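Local structure of purine nucleoside phosphorylase (Schistosoma mansoni, 5TBS) at residues S35-L40 with T116-G121; V193-G198 with D217-S222. The protein probably catalyses the reversible phosphorolysis of purine nucleosides such as inosine and guanosine to free base and ribose 1-phosphate. All blocks are in the same frame, centred on the assembly; numbering follows the deposited sequence.

Contact 1 (S35-L40 with T116-G121). With ADE (adenine), chain B.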
# COMPACT_ATOMS: atom_id res chain seq x y z
N SER A 35 -15.73 2.93 -18.85
CA SER A 35 -16.66 4.05 -18.94
C SER A 35 -16.62 4.65 -20.34
O SER A 35 -15.54 4.89 -20.90
CB SER A 35 -16.31 5.13 -17.91
OG SER A 35 -15.15 5.85 -18.30
N GLY A 36 -17.80 4.89 -20.90
CA GLY A 36 -17.93 5.27 -22.30
C GLY A 36 -17.82 4.12 -23.28
O GLY A 36 -18.04 4.34 -24.49
N LEU A 37 -17.52 2.91 -22.81
CA LEU A 37 -17.33 1.73 -23.65
C LEU A 37 -18.45 0.70 -23.51
O LEU A 37 -18.24 -0.47 -23.80
CB LEU A 37 -15.98 1.05 -23.33
CG LEU A 37 -14.73 1.95 -23.36
CD1 LEU A 37 -13.47 1.14 -23.06
CD2 LEU A 37 -14.64 2.66 -24.73
N GLY A 38 -19.64 1.11 -23.05
CA GLY A 38 -20.69 0.17 -22.72
C GLY A 38 -21.80 0.01 -23.76
O GLY A 38 -22.82 -0.62 -23.45
N LYS A 39 -21.61 0.51 -24.98
CA LYS A 39 -22.69 0.48 -25.95
C LYS A 39 -23.16 -0.94 -26.24
O LYS A 39 -24.36 -1.15 -26.48
CB LYS A 39 -22.25 1.19 -27.24
CG LYS A 39 -23.36 1.39 -28.26
CD LYS A 39 -22.91 2.32 -29.40
CE LYS A 39 -23.76 3.58 -29.43
NZ LYS A 39 -25.18 3.30 -29.85
N LEU A 40 -22.26 -1.93 -26.18
CA LEU A 40 -22.64 -3.31 -26.46
C LEU A 40 -23.78 -3.76 -25.55
O LEU A 40 -24.66 -4.53 -25.96
CB LEU A 40 -21.42 -4.23 -26.30
CG LEU A 40 -21.66 -5.71 -26.64
CD1 LEU A 40 -22.18 -5.84 -28.06
CD2 LEU A 40 -20.43 -6.56 -26.45
N THR A 116 -12.93 -4.54 -20.34
CA THR A 116 -12.22 -3.43 -20.97
C THR A 116 -12.05 -2.27 -19.99
O THR A 116 -12.81 -2.14 -19.01
CB THR A 116 -12.93 -2.94 -22.24
OG1 THR A 116 -14.21 -2.40 -21.88
CG2 THR A 116 -13.08 -4.06 -23.30
N ASN A 117 -11.03 -1.44 -20.22
CA ASN A 117 -10.78 -0.26 -19.38
C ASN A 117 -10.10 0.82 -20.23
O ASN A 117 -9.64 0.56 -21.35
CB ASN A 117 -9.90 -0.60 -18.13
CG ASN A 117 -8.50 -1.15 -18.50
OD1 ASN A 117 -7.71 -0.48 -19.13
ND2 ASN A 117 -8.20 -2.38 -18.09
N LEU A 118 -10.05 2.03 -19.66
CA LEU A 118 -9.22 3.14 -20.13
C LEU A 118 -7.95 3.21 -19.28
O LEU A 118 -8.01 3.01 -18.07
CB LEU A 118 -9.97 4.47 -20.00
CG LEU A 118 -11.05 4.94 -20.99
CD1 LEU A 118 -10.49 5.10 -22.39
CD2 LEU A 118 -12.23 4.08 -20.99
N ALA A 119 -6.80 3.53 -19.90
CA ALA A 119 -5.51 3.48 -19.21
C ALA A 119 -4.52 4.46 -19.82
O ALA A 119 -4.72 4.96 -20.95
CB ALA A 119 -4.94 2.03 -19.23
N GLY A 120 -3.47 4.78 -19.07
CA GLY A 120 -2.40 5.63 -19.61
C GLY A 120 -1.30 4.79 -20.25
O GLY A 120 -0.97 3.71 -19.76
N GLY A 121 -0.74 5.28 -21.35
CA GLY A 121 0.38 4.59 -22.00
C GLY A 121 1.73 4.98 -21.41
O GLY A 121 2.02 6.17 -21.22
N9 ADE B . -5.97 5.69 -15.53
C8 ADE B . -4.76 5.95 -14.96
N7 ADE B . -4.00 6.75 -15.68
C5 ADE B . -4.77 7.06 -16.78
C6 ADE B . -4.54 7.89 -17.92
N6 ADE B . -3.41 8.60 -18.12
N1 ADE B . -5.53 7.97 -18.84
C2 ADE B . -6.67 7.27 -18.64
N3 ADE B . -7.00 6.46 -17.63
C4 ADE B . -5.99 6.41 -16.71
O HOH W 1 -16.38 -2.99 -24.32
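Leu37 and Thr116 mark where the loop 35-38 meets strand 112-121, their CA atoms 7.7 Å apart; no direct hydrogen bond crosses between the segments, and side chains fill the gap. Leu37 carries most of it. With its CG turned away from its own carbonyl carbon (chi1 -53°) and chi2 extended, the side chain reaches the strand through CD1. That one methyl sits 3.8 Å from Leu118 CD2 and also rests against the side chain of Thr116, its CD1 3.8 Å from Thr116 OG1. From the strand side Leu118 answers with CD2, the branch that lies 3.4 Å from Ser35 O, so a single methyl touches both a backbone carbonyl and a leucine branch of the loop. Thr116 OG1 takes the position between its backbone N and carbonyl carbon (chi1 64°), facing the loop. Its stronger polar partner is the backbone N of Gly34, just before the loop segment; a water that donates to Leu37 O at 3.2 Å makes a weak second link to Thr116 OG1. Asn117, next along the strand, turns its CB away from the loop, and its amide hydrogen-bonds Ser241 OG and Thr223 OG1. Leu273 and Val262 of helix 259-283 and Leu242 of strand 236-246 complete the apolar surroundings of Leu37 and Leu118. Further along, the strand runs across one face of the adenine: Gly120 CA is 3.5 Å from the base atom N6, and Leu118 O is 3.6 Å from N3. As in trimeric relatives, the loop after strand 29-32 probably helps bind phosphate. The chemistry is thus mainly apolar, with its polar links at the Thr116 end, implying that this glycine-rich loop is held to the base-binding strand by leucine packing, one hydroxyl and a water.

Contact 2 (V193-G198 with D217-S222). With ADE (adenine), chain B.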
# COMPACT_ATOMS: atom_id res chain seq x y z
N VAL A 193 2.27 -5.26 -20.30
CA VAL A 193 2.15 -5.46 -18.84
C VAL A 193 1.43 -4.27 -18.21
O VAL A 193 1.86 -3.12 -18.39
CB VAL A 193 3.54 -5.62 -18.21
CG1 VAL A 193 3.43 -5.68 -16.69
CG2 VAL A 193 4.28 -6.87 -18.79
N TYR A 194 0.38 -4.53 -17.41
CA TYR A 194 -0.47 -3.50 -16.81
C TYR A 194 -0.05 -3.21 -15.36
O TYR A 194 0.01 -4.13 -14.55
CB TYR A 194 -1.93 -3.99 -16.84
CG TYR A 194 -3.02 -3.10 -16.27
CD1 TYR A 194 -3.37 -3.14 -14.92
CD2 TYR A 194 -3.72 -2.24 -17.11
CE1 TYR A 194 -4.37 -2.31 -14.39
CE2 TYR A 194 -4.76 -1.42 -16.62
CZ TYR A 194 -5.07 -1.46 -15.26
OH TYR A 194 -6.09 -0.66 -14.82
N ALA A 195 0.21 -1.95 -15.02
CA ALA A 195 0.44 -1.56 -13.62
C ALA A 195 -0.87 -1.07 -13.02
O ALA A 195 -1.55 -0.24 -13.62
CB ALA A 195 1.50 -0.45 -13.50
N PHE A 196 -1.23 -1.61 -11.84
CA PHE A 196 -2.41 -1.15 -11.10
C PHE A 196 -1.98 -0.03 -10.15
O PHE A 196 -1.24 -0.29 -9.18
CB PHE A 196 -3.02 -2.35 -10.36
CG PHE A 196 -4.27 -2.06 -9.53
CD1 PHE A 196 -5.08 -0.92 -9.79
CD2 PHE A 196 -4.65 -2.94 -8.50
CE1 PHE A 196 -6.22 -0.66 -9.06
CE2 PHE A 196 -5.82 -2.66 -7.70
CZ PHE A 196 -6.60 -1.53 -8.01
N ASN A 197 -2.46 1.22 -10.41
CA ASN A 197 -2.33 2.39 -9.52
C ASN A 197 -3.68 2.58 -8.84
O ASN A 197 -4.68 2.81 -9.51
CB ASN A 197 -1.94 3.66 -10.32
CG ASN A 197 -2.29 5.01 -9.59
OD1 ASN A 197 -2.31 5.09 -8.38
ND2 ASN A 197 -2.57 6.09 -10.38
N GLY A 198 -3.73 2.46 -7.50
CA GLY A 198 -5.03 2.55 -6.82
C GLY A 198 -5.86 3.77 -7.21
O GLY A 198 -7.09 3.70 -7.32
N ASP A 217 4.03 -1.27 -19.22
CA ASP A 217 3.67 -0.73 -20.54
C ASP A 217 2.47 0.20 -20.46
O ASP A 217 2.36 1.14 -21.25
CB ASP A 217 3.36 -1.87 -21.52
CG ASP A 217 4.57 -2.83 -21.73
OD1 ASP A 217 5.61 -2.35 -22.23
OD2 ASP A 217 4.47 -4.04 -21.41
N VAL A 218 1.57 -0.07 -19.51
CA VAL A 218 0.30 0.65 -19.39
C VAL A 218 0.03 0.81 -17.88
O VAL A 218 0.47 -0.02 -17.09
CB VAL A 218 -0.83 -0.15 -20.08
CG1 VAL A 218 -2.12 0.50 -19.91
CG2 VAL A 218 -0.55 -0.28 -21.53
N VAL A 219 -0.71 1.85 -17.49
CA VAL A 219 -1.08 2.01 -16.07
C VAL A 219 -2.57 2.39 -15.98
O VAL A 219 -3.06 3.23 -16.74
CB VAL A 219 -0.20 3.07 -15.37
CG1 VAL A 219 -0.32 4.47 -16.09
CG2 VAL A 219 -0.58 3.18 -13.83
N GLY A 220 -3.29 1.80 -15.02
CA GLY A 220 -4.67 2.21 -14.82
C GLY A 220 -5.13 1.91 -13.40
O GLY A 220 -4.36 1.41 -12.57
N MET A 221 -6.44 2.17 -13.14
CA MET A 221 -7.03 2.19 -11.79
C MET A 221 -8.07 1.09 -11.57
O MET A 221 -8.84 1.17 -10.58
CB MET A 221 -7.69 3.57 -11.53
CG MET A 221 -6.75 4.76 -11.62
SD MET A 221 -7.64 6.33 -11.38
CE MET A 221 -6.42 7.46 -12.06
N SER A 222 -8.08 0.06 -12.41
CA SER A 222 -9.13 -0.96 -12.29
C SER A 222 -8.58 -2.31 -12.75
O SER A 222 -7.36 -2.52 -12.85
CB SER A 222 -10.37 -0.51 -13.09
OG SER A 222 -10.09 -0.45 -14.47
N9 ADE B . -5.97 5.69 -15.53
C8 ADE B . -4.76 5.95 -14.96
N7 ADE B . -4.00 6.75 -15.68
C5 ADE B . -4.77 7.06 -16.78
C6 ADE B . -4.54 7.89 -17.92
N6 ADE B . -3.41 8.60 -18.12
N1 ADE B . -5.53 7.97 -18.84
C2 ADE B . -6.67 7.27 -18.64
N3 ADE B . -7.00 6.46 -17.63
C4 ADE B . -5.99 6.41 -16.71
O HOH W 2 -7.83 0.95 -16.19
O HOH W 3 -9.04 1.74 -7.72
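Tyr194 and Phe196 both swing CG away from the backbone N (chi1 near 180°), which carries their rings along the same face of the sheet to Gly220 and the residues that follow it, at the end of the neighbouring strand. The two strands are the parallel pair of a beta-alpha-beta unit, joined through helix 205-213 and crossing at -31°. Bridges run from Tyr194 to Phe196, and the backbone hydrogen bonds from Val193 O to Asn197 N. Val193 O accepts from both Asp217 N and Val218 N, while Val193 N gives a nearly straight bond (170°) to the anti lone pair of Asp217 OD2, at 2.7 Å. The same carboxylate holds Asn123 through OD1, so both its oxygens are engaged. Gly220 leaves room for Tyr194: the hydroxyl OH lies 3.1 Å from Gly220 C and accepts from Ser222 N at 3.2 Å. A water in the plane of the tyrosine ring joins this hydroxyl to Ser222 OG. Phe196 presents its edge to Gly220 O, with CD1 3.7 Å from that oxygen. On the other face Val219 CG2 fits against Asn197 CB at 3.8 Å, and the Asn197 amide reaches on to Glu203. Phe196 also packs on Leu145 of a second subunit, and Met221 on Phe161 of that subunit, placing this end of the strand pair at the trimer interface. From Val219 to Met221 the chain lines the base pocket, where Asn245 OD1 bonds the adenine. Met221, extended beyond CG, lays its terminal methyl CE 3.7 Å from the adenine atom C8.

Both contacts are buried and belong to one sheet, since strands 112-121 and 218-220 are antiparallel neighbours; Gly120 N probably bonds Val219 O at 2.8 Å. Contact 1 ties a loop to one strand, has an exposed margin at Ser35 and touches no other subunit. Contact 2 pairs two strands, lies farther from the centre of the chain and borders the other subunits. Their chemistry follows: methyl packing and a weak water link in contact 1, a backbone ladder with a tyrosine hydroxyl and a carboxylate in contact 2. From 116-121 and 217-222 together come walls of the same adenine site.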